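Local coordinates for catabolite control protein A (Lactococcus lactis, PDB 2O20), which probably acts as a global DNA-binding transcription regulator of carbon catabolite repression and activation, helping the cell use energy well under diverse conditions, at residues D163-A168 with R198-Q203; K181-I186 with A240-V245; Y185-L190 with V218-Y223; T249-L254 with F269-G274. The protein carries 1 engineered substitution. All coordinates share one frame; numbering follows the deposited sequence.

Contact 1: residues D163-A168 with R198-Q203; sequences DYHLAA and RMVGYQ. With SO4 (sulfate ion), chain L.
His-165 and Gly-201 meet almost backbone to backbone, their CA atoms only 4.5 Å apart. The axes of the short helical segments 164-168 and 198-203 accordingly come within 7.0 Å, running in roughly the same direction at 35°. Glycine permits this: a CB on Gly-201 would run into His-165 O, whereas its CA makes a C-H...O contact with that oxygen, Gly-201 CA to His-165 O being 3.6 Å. The imidazole then folds over the neighbouring helix. His-165 sets CG anti to the backbone N (chi1 173°), which lays one ring face over Gly-201 CA in a CH-pi contact, and Val-200 CG1 lies in the ring plane at its edge, 3.4 Å from His-165 CD2. Ala-168 supplies the other small surface, its CB 3.3 Å from Arg-198 O. Nearer the start of helix 164-177, Tyr-164 CD1 sits over one face of the Arg-198 guanidinium, 3.4 Å from Arg-198 NH2, but the two planes are 42° apart and do not stack flat. Arg-198 NH1 bonds to Asn-195 and only weakly to sulfate O3, at 3.3 Å; Asn-195 also binds the sulfate, while Tyr-164 OH is held by Asn-161. The chemistry thus divides in two: small residues and C-H contacts join the helices, while the arginine, held chiefly by Asn-195, reaches only weakly toward an anion probably from the crystallisation liquor.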
loop_
_atom_site.group_PDB
_atom_site.type_symbol
_atom_site.label_atom_id
_atom_site.label_comp_id
_atom_site.label_asym_id
_atom_site.label_seq_id
_atom_site.Cartn_x
_atom_site.Cartn_y
_atom_site.Cartn_z
ATOM N N ASP D 163 6.166 18.364 -12.754
ATOM C CA ASP D 163 6.185 18.743 -14.170
ATOM C C ASP D 163 6.174 17.426 -14.989
ATOM O O ASP D 163 7.204 16.811 -15.227
ATOM C CB ASP D 163 7.421 19.632 -14.470
ATOM C CG ASP D 163 7.482 20.104 -15.907
ATOM O OD1 ASP D 163 6.737 19.578 -16.745
ATOM O OD2 ASP D 163 8.277 21.030 -16.214
ATOM N N TYR D 164 4.979 16.983 -15.376
ATOM C CA TYR D 164 4.838 15.686 -16.097
ATOM C C TYR D 164 5.493 15.672 -17.494
ATOM O O TYR D 164 5.988 14.627 -17.976
ATOM C CB TYR D 164 3.364 15.313 -16.219
ATOM C CG TYR D 164 2.642 15.210 -14.888
ATOM C CD1 TYR D 164 2.903 14.158 -14.007
ATOM C CD2 TYR D 164 1.696 16.142 -14.518
ATOM C CE1 TYR D 164 2.252 14.056 -12.806
ATOM C CE2 TYR D 164 1.029 16.042 -13.287
ATOM C CZ TYR D 164 1.311 14.990 -12.447
ATOM O OH TYR D 164 0.664 14.871 -11.225
ATOM N N HIS D 165 5.474 16.823 -18.146
ATOM C CA HIS D 165 6.120 17.001 -19.450
ATOM C C HIS D 165 7.628 16.708 -19.347
ATOM O O HIS D 165 8.172 15.849 -20.043
ATOM C CB HIS D 165 5.871 18.425 -19.934
ATOM C CG HIS D 165 6.609 18.777 -21.183
ATOM N ND1 HIS D 165 7.934 19.164 -21.180
ATOM C CD2 HIS D 165 6.209 18.826 -22.468
ATOM C CE1 HIS D 165 8.318 19.425 -22.416
ATOM N NE2 HIS D 165 7.287 19.239 -23.216
ATOM N N LEU D 166 8.278 17.386 -18.426
ATOM C CA LEU D 166 9.716 17.218 -18.231
ATOM C C LEU D 166 10.070 15.783 -17.802
ATOM O O LEU D 166 11.036 15.201 -18.318
ATOM C CB LEU D 166 10.243 18.278 -17.232
ATOM C CG LEU D 166 11.723 18.245 -16.860
ATOM C CD1 LEU D 166 12.575 18.535 -18.088
ATOM C CD2 LEU D 166 11.990 19.243 -15.749
ATOM N N ALA D 167 9.323 15.218 -16.857
ATOM C CA ALA D 167 9.541 13.822 -16.440
ATOM C C ALA D 167 9.405 12.828 -17.604
ATOM O O ALA D 167 10.216 11.922 -17.744
ATOM C CB ALA D 167 8.594 13.454 -15.284
ATOM N N ALA D 168 8.382 13.007 -18.432
ATOM C CA ALA D 168 8.154 12.143 -19.604
ATOM C C ALA D 168 9.258 12.345 -20.675
ATOM O O ALA D 168 9.706 11.377 -21.286
ATOM C CB ALA D 168 6.756 12.387 -20.193
ATOM N N ARG D 198 2.417 14.536 -20.587
ATOM C CA ARG D 198 3.303 13.389 -20.768
ATOM C C ARG D 198 3.522 13.109 -22.258
ATOM O O ARG D 198 4.653 12.887 -22.701
ATOM C CB ARG D 198 2.728 12.136 -20.074
ATOM C CG ARG D 198 2.786 12.224 -18.557
ATOM C CD ARG D 198 2.117 10.997 -17.961
ATOM N NE ARG D 198 2.292 10.916 -16.517
ATOM C CZ ARG D 198 1.340 11.120 -15.611
ATOM N NH1 ARG D 198 0.118 11.485 -15.952
ATOM N NH2 ARG D 198 1.617 10.975 -14.331
ATOM N N MET D 199 2.440 13.125 -23.028
ATOM C CA MET D 199 2.529 12.949 -24.496
ATOM C C MET D 199 3.436 13.967 -25.194
ATOM O O MET D 199 4.229 13.589 -26.059
ATOM C CB MET D 199 1.150 13.001 -25.147
ATOM C CG MET D 199 1.192 12.702 -26.616
ATOM S SD MET D 199 1.486 10.955 -26.971
ATOM C CE MET D 199 -0.204 10.458 -27.334
ATOM N N VAL D 200 3.344 15.243 -24.807
ATOM C CA VAL D 200 4.167 16.263 -25.428
ATOM C C VAL D 200 5.629 15.968 -25.118
ATOM O O VAL D 200 6.455 16.012 -26.003
ATOM C CB VAL D 200 3.755 17.683 -24.999
ATOM C CG1 VAL D 200 4.715 18.757 -25.568
ATOM C CG2 VAL D 200 2.314 17.974 -25.442
ATOM N N GLY D 201 5.938 15.627 -23.873
ATOM C CA GLY D 201 7.327 15.385 -23.481
ATOM C C GLY D 201 7.923 14.165 -24.186
ATOM O O GLY D 201 9.053 14.201 -24.681
ATOM N N TYR D 202 7.138 13.091 -24.248
ATOM C CA TYR D 202 7.496 11.869 -24.990
ATOM C C TYR D 202 7.815 12.130 -26.477
ATOM O O TYR D 202 8.841 11.680 -26.998
ATOM C CB TYR D 202 6.333 10.866 -24.828
ATOM C CG TYR D 202 6.321 9.600 -25.678
ATOM C CD1 TYR D 202 7.245 8.569 -25.476
ATOM C CD2 TYR D 202 5.336 9.415 -26.637
ATOM C CE1 TYR D 202 7.197 7.384 -26.237
ATOM C CE2 TYR D 202 5.251 8.225 -27.378
ATOM C CZ TYR D 202 6.195 7.232 -27.186
ATOM O OH TYR D 202 6.106 6.104 -27.953
ATOM N N GLN D 203 6.917 12.841 -27.134
ATOM C CA GLN D 203 7.068 13.202 -28.537
ATOM C C GLN D 203 8.255 14.115 -28.833
ATOM O O GLN D 203 8.923 13.946 -29.864
ATOM C CB GLN D 203 5.784 13.852 -29.049
ATOM C CG GLN D 203 4.632 12.857 -29.256
ATOM C CD GLN D 203 3.298 13.573 -29.390
ATOM O OE1 GLN D 203 3.179 14.762 -29.049
ATOM N NE2 GLN D 203 2.299 12.871 -29.879
HETATM S S SO4 L . -3.785 9.767 -14.485
HETATM O O1 SO4 L . -4.737 10.802 -14.906
HETATM O O2 SO4 L . -3.681 8.762 -15.546
HETATM O O3 SO4 L . -2.480 10.381 -14.238
HETATM O O4 SO4 L . -4.285 9.137 -13.262
#

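Contact 2: residues K181-I186 with A240-V245; sequences KKIAYI and ATSAVV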
loop_
_atom_site.group_PDB
_atom_site.type_symbol
_atom_site.label_atom_id
_atom_site.label_comp_id
_atom_site.label_asym_id
_atom_site.label_seq_id
_atom_site.Cartn_x
_atom_site.Cartn_y
_atom_site.Cartn_z
ATOM N N LYS D 181 14.788 2.178 -29.932
ATOM C CA LYS D 181 14.144 2.875 -31.050
ATOM C C LYS D 181 12.631 2.722 -31.057
ATOM O O LYS D 181 11.944 3.577 -31.600
ATOM C CB LYS D 181 14.683 2.347 -32.379
ATOM C CG LYS D 181 16.200 2.503 -32.573
ATOM C CD LYS D 181 16.611 3.964 -32.471
ATOM C CE LYS D 181 18.051 4.205 -32.904
ATOM N NZ LYS D 181 18.207 4.289 -34.388
ATOM N N LYS D 182 12.131 1.616 -30.498
ATOM C CA LYS D 182 10.695 1.383 -30.328
ATOM C C LYS D 182 10.350 1.445 -28.844
ATOM O O LYS D 182 10.615 0.502 -28.098
ATOM C CB LYS D 182 10.288 0.055 -30.957
ATOM C CG LYS D 182 10.379 0.055 -32.482
ATOM C CD LYS D 182 9.650 -1.126 -33.055
ATOM C CE LYS D 182 9.320 -0.997 -34.508
ATOM N NZ LYS D 182 8.700 -2.298 -34.968
ATOM N N ILE D 183 9.833 2.609 -28.433
ATOM C CA ILE D 183 9.589 2.935 -27.020
ATOM C C ILE D 183 8.077 3.134 -26.842
ATOM O O ILE D 183 7.476 4.024 -27.440
ATOM C CB ILE D 183 10.348 4.226 -26.582
ATOM C CG1 ILE D 183 11.862 4.101 -26.858
ATOM C CG2 ILE D 183 10.067 4.538 -25.152
ATOM C CD1 ILE D 183 12.612 5.429 -26.961
ATOM N N ALA D 184 7.479 2.307 -26.005
ATOM C CA ALA D 184 6.074 2.458 -25.637
ATOM C C ALA D 184 5.897 3.484 -24.507
ATOM O O ALA D 184 6.764 3.647 -23.663
ATOM C CB ALA D 184 5.524 1.179 -25.224
ATOM N N TYR D 185 4.763 4.171 -24.536
ATOM C CA TYR D 185 4.276 4.956 -23.402
ATOM C C TYR D 185 2.931 4.371 -22.931
ATOM O O TYR D 185 1.952 4.255 -23.693
ATOM C CB TYR D 185 4.105 6.455 -23.742
ATOM C CG TYR D 185 4.304 7.294 -22.496
ATOM C CD1 TYR D 185 5.471 8.025 -22.312
ATOM C CD2 TYR D 185 3.371 7.276 -21.455
ATOM C CE1 TYR D 185 5.684 8.734 -21.154
ATOM C CE2 TYR D 185 3.580 8.004 -20.281
ATOM C CZ TYR D 185 4.750 8.715 -20.145
ATOM O OH TYR D 185 5.004 9.446 -19.011
ATOM N N ILE D 186 2.887 3.985 -21.661
ATOM C CA ILE D 186 1.674 3.407 -21.068
ATOM C C ILE D 186 1.095 4.453 -20.065
ATOM O O ILE D 186 1.787 4.887 -19.137
ATOM C CB ILE D 186 1.950 2.034 -20.378
ATOM C CG1 ILE D 186 2.447 0.997 -21.397
ATOM C CG2 ILE D 186 0.691 1.510 -19.731
ATOM C CD1 ILE D 186 3.198 -0.143 -20.809
ATOM N N ALA D 240 8.142 -3.372 -29.420
ATOM C CA ALA D 240 8.628 -2.434 -28.415
ATOM C C ALA D 240 9.753 -3.119 -27.627
ATOM O O ALA D 240 9.670 -4.318 -27.323
ATOM C CB ALA D 240 7.510 -2.012 -27.494
ATOM N N THR D 241 10.820 -2.373 -27.336
ATOM C CA THR D 241 11.930 -2.895 -26.528
ATOM C C THR D 241 12.084 -2.189 -25.192
ATOM O O THR D 241 12.996 -2.516 -24.436
ATOM C CB THR D 241 13.280 -2.814 -27.266
ATOM O OG1 THR D 241 13.557 -1.430 -27.597
ATOM C CG2 THR D 241 13.255 -3.709 -28.526
ATOM N N SER D 242 11.198 -1.242 -24.907
ATOM C CA SER D 242 11.192 -0.529 -23.649
ATOM C C SER D 242 9.861 0.192 -23.484
ATOM O O SER D 242 9.078 0.309 -24.438
ATOM C CB SER D 242 12.346 0.449 -23.590
ATOM O OG SER D 242 12.257 1.401 -24.652
ATOM N N ALA D 243 9.612 0.673 -22.271
ATOM C CA ALA D 243 8.423 1.428 -21.968
ATOM C C ALA D 243 8.634 2.420 -20.826
ATOM O O ALA D 243 9.314 2.104 -19.840
ATOM C CB ALA D 243 7.323 0.478 -21.598
ATOM N N VAL D 244 7.992 3.574 -20.967
ATOM C CA VAL D 244 7.768 4.555 -19.881
ATOM C C VAL D 244 6.320 4.371 -19.440
ATOM O O VAL D 244 5.411 4.289 -20.277
ATOM C CB VAL D 244 7.954 5.992 -20.348
ATOM C CG1 VAL D 244 7.834 6.975 -19.137
ATOM C CG2 VAL D 244 9.283 6.124 -21.103
ATOM N N VAL D 245 6.126 4.236 -18.127
ATOM C CA VAL D 245 4.841 3.881 -17.561
ATOM C C VAL D 245 4.445 4.908 -16.476
ATOM O O VAL D 245 5.245 5.234 -15.580
ATOM C CB VAL D 245 4.883 2.449 -16.975
ATOM C CG1 VAL D 245 3.473 2.055 -16.565
ATOM C CG2 VAL D 245 5.508 1.432 -17.995
HETATM O O HOH W 1 14.155 -0.488 -30.075
#
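Ile-186 N gives its hydrogen to Val-244 O at 2.9 Å, in a parallel ladder that pairs Tyr-185 with Val-244 and Ile-186 with Val-245. Strands 183-186 and 242-245 are neighbouring strands of the parallel sheet in one lobe of the periplasmic-binding-protein fold. Ala-184 continues the ladder through both backbone atoms, its N bonded to Ser-242 O and its O accepting from Val-244 N, each at 3.0 Å; Thr-241 N adds a bond to Lys-182 O. On one face of the sheet, Tyr-185 turns CG anti to the backbone N (chi1 -151°), which brings its ring across to Val-244: CE1 lies 3.4 Å from Val-244 CG1, and Val-244 O stands over one ring face. On the other face, Ile-186 and Val-245 run side by side. Helix 164-177 backs the tyrosine's face, and Tyr-202 of helix 193-208 meets the Tyr-185 ring edge-to-face; helices 225-237 and 248-260 back the other. A serine in place of Tyr-185 would probably open a gap beside Val-244 and leave Tyr-202 without its aromatic mate. Just before the strands begin, a water accepts from Lys-181 N and donates to Thr-241 OG1, also hydrogen-bonded to Asn-180. Nearby, Ser-242 OG is buried without a polar partner in the model, 3.5 Å from Ile-183 CG1.

Contact 3: residues Y185-L190 with V218-Y223; sequences YIMGSL and VFEGNY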
loop_
_atom_site.group_PDB
_atom_site.type_symbol
_atom_site.label_atom_id
_atom_site.label_comp_id
_atom_site.label_asym_id
_atom_site.label_seq_id
_atom_site.Cartn_x
_atom_site.Cartn_y
_atom_site.Cartn_z
ATOM N N TYR D 185 4.763 4.171 -24.536
ATOM C CA TYR D 185 4.276 4.956 -23.402
ATOM C C TYR D 185 2.931 4.371 -22.931
ATOM O O TYR D 185 1.952 4.255 -23.693
ATOM C CB TYR D 185 4.105 6.455 -23.742
ATOM C CG TYR D 185 4.304 7.294 -22.496
ATOM C CD1 TYR D 185 5.471 8.025 -22.312
ATOM C CD2 TYR D 185 3.371 7.276 -21.455
ATOM C CE1 TYR D 185 5.684 8.734 -21.154
ATOM C CE2 TYR D 185 3.580 8.004 -20.281
ATOM C CZ TYR D 185 4.750 8.715 -20.145
ATOM O OH TYR D 185 5.004 9.446 -19.011
ATOM N N ILE D 186 2.887 3.985 -21.661
ATOM C CA ILE D 186 1.674 3.407 -21.068
ATOM C C ILE D 186 1.095 4.453 -20.065
ATOM O O ILE D 186 1.787 4.887 -19.137
ATOM C CB ILE D 186 1.950 2.034 -20.378
ATOM C CG1 ILE D 186 2.447 0.997 -21.397
ATOM C CG2 ILE D 186 0.691 1.510 -19.731
ATOM C CD1 ILE D 186 3.198 -0.143 -20.809
ATOM N N MET D 187 -0.155 4.851 -20.271
ATOM C CA MET D 187 -0.780 5.908 -19.474
ATOM C C MET D 187 -2.227 5.593 -19.138
ATOM O O MET D 187 -2.764 4.567 -19.580
ATOM C CB MET D 187 -0.737 7.245 -20.244
ATOM C CG MET D 187 -1.445 7.209 -21.622
ATOM S SD MET D 187 -1.560 8.878 -22.333
ATOM C CE MET D 187 0.136 9.372 -22.271
ATOM N N GLY D 188 -2.847 6.517 -18.386
ATOM C CA GLY D 188 -4.297 6.578 -18.193
ATOM C C GLY D 188 -5.038 7.166 -19.388
ATOM O O GLY D 188 -4.737 6.840 -20.529
ATOM N N SER D 189 -6.023 8.015 -19.145
ATOM C CA SER D 189 -6.790 8.651 -20.236
ATOM C C SER D 189 -6.031 9.815 -20.835
ATOM O O SER D 189 -5.663 10.768 -20.130
ATOM C CB SER D 189 -8.158 9.117 -19.743
ATOM O OG SER D 189 -8.792 9.929 -20.727
ATOM N N LEU D 190 -5.810 9.775 -22.147
ATOM C CA LEU D 190 -5.073 10.844 -22.812
ATOM C C LEU D 190 -5.774 12.194 -22.706
ATOM O O LEU D 190 -5.106 13.221 -22.744
ATOM C CB LEU D 190 -4.815 10.497 -24.285
ATOM C CG LEU D 190 -3.975 11.464 -25.121
ATOM C CD1 LEU D 190 -2.538 11.497 -24.607
ATOM C CD2 LEU D 190 -4.026 11.027 -26.602
ATOM N N VAL D 218 1.419 3.780 -27.984
ATOM C CA VAL D 218 0.823 4.450 -26.843
ATOM C C VAL D 218 -0.390 3.631 -26.408
ATOM O O VAL D 218 -1.239 3.225 -27.219
ATOM C CB VAL D 218 0.447 5.917 -27.142
ATOM C CG1 VAL D 218 -0.214 6.562 -25.912
ATOM C CG2 VAL D 218 1.683 6.690 -27.573
ATOM N N PHE D 219 -0.394 3.316 -25.128
ATOM C CA PHE D 219 -1.377 2.422 -24.540
ATOM C C PHE D 219 -2.112 3.197 -23.452
ATOM O O PHE D 219 -1.552 3.450 -22.385
ATOM C CB PHE D 219 -0.662 1.188 -23.991
ATOM C CG PHE D 219 -0.002 0.362 -25.060
ATOM C CD1 PHE D 219 -0.686 -0.678 -25.687
ATOM C CD2 PHE D 219 1.295 0.654 -25.498
ATOM C CE1 PHE D 219 -0.080 -1.425 -26.707
ATOM C CE2 PHE D 219 1.896 -0.079 -26.521
ATOM C CZ PHE D 219 1.213 -1.126 -27.121
ATOM N N GLU D 220 -3.352 3.606 -23.756
ATOM C CA GLU D 220 -4.192 4.369 -22.836
ATOM C C GLU D 220 -5.117 3.539 -21.926
ATOM O O GLU D 220 -5.480 2.398 -22.226
ATOM C CB GLU D 220 -5.120 5.300 -23.628
ATOM C CG GLU D 220 -4.455 6.430 -24.380
ATOM C CD GLU D 220 -5.519 7.266 -25.062
ATOM O OE1 GLU D 220 -6.389 7.827 -24.331
ATOM O OE2 GLU D 220 -5.511 7.327 -26.309
ATOM N N GLY D 221 -5.525 4.148 -20.825
ATOM C CA GLY D 221 -6.553 3.583 -19.930
ATOM C C GLY D 221 -6.087 2.557 -18.911
ATOM O O GLY D 221 -6.868 1.698 -18.462
ATOM N N ASN D 222 -4.816 2.658 -18.533
ATOM C CA ASN D 222 -4.146 1.656 -17.714
ATOM C C ASN D 222 -3.848 2.164 -16.334
ATOM O O ASN D 222 -3.123 3.140 -16.190
ATOM C CB ASN D 222 -2.854 1.235 -18.397
ATOM C CG ASN D 222 -3.126 0.496 -19.659
ATOM O OD1 ASN D 222 -3.703 -0.598 -19.620
ATOM N ND2 ASN D 222 -2.778 1.098 -20.801
ATOM N N TYR D 223 -4.432 1.499 -15.336
ATOM C CA TYR D 223 -4.378 1.953 -13.941
ATOM C C TYR D 223 -3.921 0.907 -12.918
ATOM O O TYR D 223 -3.384 1.290 -11.875
ATOM C CB TYR D 223 -5.750 2.512 -13.532
ATOM C CG TYR D 223 -6.165 3.787 -14.266
ATOM C CD1 TYR D 223 -5.661 5.026 -13.878
ATOM C CD2 TYR D 223 -7.049 3.748 -15.347
ATOM C CE1 TYR D 223 -6.024 6.194 -14.535
ATOM C CE2 TYR D 223 -7.391 4.911 -16.025
ATOM C CZ TYR D 223 -6.891 6.135 -15.602
ATOM O OH TYR D 223 -7.243 7.322 -16.247
HETATM O O HOH W 2 0.100 3.661 -16.472
HETATM O O HOH W 3 -6.221 9.594 -16.660
#
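Gly-188 O accepts the hydrogen of Gly-221 N at 2.8 Å, the donor lying well above the carbonyl plane. Before this point the strands pair in regular parallel fashion, with Phe-219 N bonded to Tyr-185 O and Met-187 N to Phe-219 O; beyond the last strand residues, Asn-222 N still reaches Met-187 O at 3.0 Å. Glu-220 adds a side-chain grip: extended beyond CG, it brings OE1 to Leu-190 N at 3.0 Å, and the N-H arrives from above the carboxylate plane. The same oxygen touches Leu-190 CB. Tyr-223 lays its phenol end beside Gly-188, with OH 3.6 Å from Gly-188 CA, where a side chain on the glycine would collide with it. One water accepts from Ser-189 N at 3.0 Å and hydrogen-bonds to Tyr-223 OH. With Tyr-223 replaced by a leucine, that water would probably lose its phenol partner and a gap would open beside Gly-188. Farther back, Ile-186 CG2 packs against the Asn-222 amide, 3.7 Å from ND2, and CG1 against Phe-219 CB. These are the C-terminal ends of two strands joined through helix 193-208 in a β-α-β unit, and their loops lie next to a sulfate. Ligands of this fold typically bind at such strand ends.

Contact 4: residues T249-L254 with F269-G274; sequences TVAVGL and FEIISG
Ala-251 and Ser-273 mark where helix 248-260 comes nearest to strand 270-272 and the residues just after it, their CA atoms 5.6 Å apart. The helix is the connection of a β-α-β unit running from strand 242-245 to strand 270-272, its neighbour in the parallel sheet of this lobe of the periplasmic-binding-protein fold. Phe-269, Ile-271 and Ser-273 point toward the helix, and two helical residues one turn apart receive them. Leu-254 turns CG anti to its N atom (chi1 -172°), bringing CD2 against two hydrophobic partners: it lies 3.9 Å from Ile-271 CD1 and 4.1 Å from Phe-269 CE2. The leucine and isoleucine branches cross obliquely, while Ile-271 CG1 lies at the edge of the Phe-269 ring, in its plane. Ala-251 offers a smaller surface, its CB 4.3 Å from Ile-271 CG2. The contact between the segments is therefore wholly apolar apart from the serine hydroxyl. Leu-235 of helix 225-237 touches Phe-269 as well, and Val-252, directed away from the strand, packs on Tyr-282 of the second subunit. At the other end, Ser-273 OG hydrogen-bonds to Asp-248 at the start of the helix while resting 3.3 Å from Ala-251 CB.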
loop_
_atom_site.group_PDB
_atom_site.type_symbol
_atom_site.label_atom_id
_atom_site.label_comp_id
_atom_site.label_asym_id
_atom_site.label_seq_id
_atom_site.Cartn_x
_atom_site.Cartn_y
_atom_site.Cartn_z
ATOM N N THR D 249 1.880 0.858 -10.167
ATOM C CA THR D 249 1.218 -0.443 -10.119
ATOM C C THR D 249 1.217 -1.112 -11.499
ATOM O O THR D 249 1.452 -2.299 -11.613
ATOM C CB THR D 249 -0.237 -0.345 -9.663
ATOM O OG1 THR D 249 -0.851 0.758 -10.354
ATOM C CG2 THR D 249 -0.331 -0.154 -8.156
ATOM N N VAL D 250 0.974 -0.317 -12.528
ATOM C CA VAL D 250 1.044 -0.784 -13.916
ATOM C C VAL D 250 2.466 -1.252 -14.327
ATOM O O VAL D 250 2.638 -2.285 -14.962
ATOM C CB VAL D 250 0.492 0.289 -14.868
ATOM C CG1 VAL D 250 0.531 -0.211 -16.312
ATOM C CG2 VAL D 250 -0.935 0.719 -14.448
ATOM N N ALA D 251 3.476 -0.468 -13.969
ATOM C CA ALA D 251 4.884 -0.777 -14.249
ATOM C C ALA D 251 5.326 -2.053 -13.606
ATOM O O ALA D 251 6.069 -2.804 -14.219
ATOM C CB ALA D 251 5.799 0.338 -13.784
ATOM N N VAL D 252 4.921 -2.236 -12.346
ATOM C CA VAL D 252 5.254 -3.433 -11.605
ATOM C C VAL D 252 4.589 -4.655 -12.257
ATOM O O VAL D 252 5.215 -5.724 -12.327
ATOM C CB VAL D 252 4.887 -3.333 -10.105
ATOM C CG1 VAL D 252 5.173 -4.626 -9.376
ATOM C CG2 VAL D 252 5.664 -2.205 -9.420
ATOM N N GLY D 253 3.345 -4.495 -12.725
ATOM C CA GLY D 253 2.663 -5.524 -13.502
ATOM C C GLY D 253 3.344 -5.900 -14.807
ATOM O O GLY D 253 3.502 -7.095 -15.102
ATOM N N LEU D 254 3.781 -4.897 -15.567
ATOM C CA LEU D 254 4.545 -5.086 -16.810
ATOM C C LEU D 254 5.844 -5.839 -16.543
ATOM O O LEU D 254 6.148 -6.824 -17.232
ATOM C CB LEU D 254 4.861 -3.728 -17.486
ATOM C CG LEU D 254 5.492 -3.828 -18.880
ATOM C CD1 LEU D 254 4.472 -4.388 -19.829
ATOM C CD2 LEU D 254 6.013 -2.500 -19.369
ATOM N N PHE D 269 14.619 -5.826 -22.669
ATOM C CA PHE D 269 13.454 -4.984 -22.373
ATOM C C PHE D 269 13.728 -4.116 -21.136
ATOM O O PHE D 269 14.179 -4.636 -20.118
ATOM C CB PHE D 269 12.152 -5.780 -22.193
ATOM C CG PHE D 269 10.915 -4.935 -22.430
ATOM C CD1 PHE D 269 10.315 -4.893 -23.691
ATOM C CD2 PHE D 269 10.404 -4.152 -21.432
ATOM C CE1 PHE D 269 9.212 -4.068 -23.920
ATOM C CE2 PHE D 269 9.327 -3.296 -21.657
ATOM C CZ PHE D 269 8.723 -3.283 -22.907
ATOM N N GLU D 270 13.449 -2.821 -21.252
ATOM C CA GLU D 270 13.709 -1.850 -20.188
ATOM C C GLU D 270 12.418 -1.129 -19.806
ATOM O O GLU D 270 11.564 -0.898 -20.647
ATOM C CB GLU D 270 14.718 -0.809 -20.637
ATOM C CG GLU D 270 16.099 -1.332 -21.056
ATOM C CD GLU D 270 17.074 -0.206 -21.335
ATOM O OE1 GLU D 270 17.392 0.577 -20.418
ATOM O OE2 GLU D 270 17.495 -0.069 -22.516
ATOM N N ILE D 271 12.282 -0.818 -18.523
ATOM C CA ILE D 271 11.077 -0.194 -17.975
ATOM C C ILE D 271 11.456 0.987 -17.042
ATOM O O ILE D 271 12.338 0.875 -16.197
ATOM C CB ILE D 271 10.206 -1.200 -17.169
ATOM C CG1 ILE D 271 9.793 -2.385 -18.041
ATOM C CG2 ILE D 271 8.945 -0.506 -16.605
ATOM C CD1 ILE D 271 9.110 -3.521 -17.280
ATOM N N ILE D 272 10.743 2.098 -17.203
ATOM C CA ILE D 272 10.850 3.234 -16.281
ATOM C C ILE D 272 9.433 3.540 -15.784
ATOM O O ILE D 272 8.524 3.732 -16.579
ATOM C CB ILE D 272 11.486 4.491 -16.966
ATOM C CG1 ILE D 272 12.863 4.151 -17.539
ATOM C CG2 ILE D 272 11.579 5.661 -15.915
ATOM C CD1 ILE D 272 13.553 5.294 -18.298
ATOM N N SER D 273 9.249 3.519 -14.474
ATOM C CA SER D 273 7.985 3.843 -13.827
ATOM C C SER D 273 7.816 5.350 -13.510
ATOM O O SER D 273 8.711 6.162 -13.711
ATOM C CB SER D 273 7.848 2.996 -12.542
ATOM O OG SER D 273 6.512 3.026 -12.046
ATOM N N GLY D 274 6.634 5.693 -13.020
ATOM C CA GLY D 274 6.193 7.058 -12.939
ATOM C C GLY D 274 6.302 7.838 -11.633
ATOM O O GLY D 274 6.281 9.074 -11.695
#

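How the contacts relate
All four contacts build one lobe of the chain, around the parallel sheet ordered 218-219, 183-186, 242-245, 270-272. Contacts 2 and 3 share Tyr-185 and Ile-186, with centres about 12 Å apart, so strand 183-186 is paired along both edges. Contact 4 joins the same sheet at strand 270-272, where Val-245 N lies 2.9 Å from Ile-272 O, and meets contact 3 through Tyr-223 O and Thr-249 OG1, 3.0 Å apart. Contact 1 lies on the face of the sheet that carries Tyr-185: Tyr-202 OH is 2.5 Å from Ile-183 O, a probable hydrogen bond. Contacts 1 and 4 do not touch, their centres about 17 Å apart. The sulfate, weakly bonded by Arg-198 of contact 1, also lies about 3 Å from Gly-188 of contact 3.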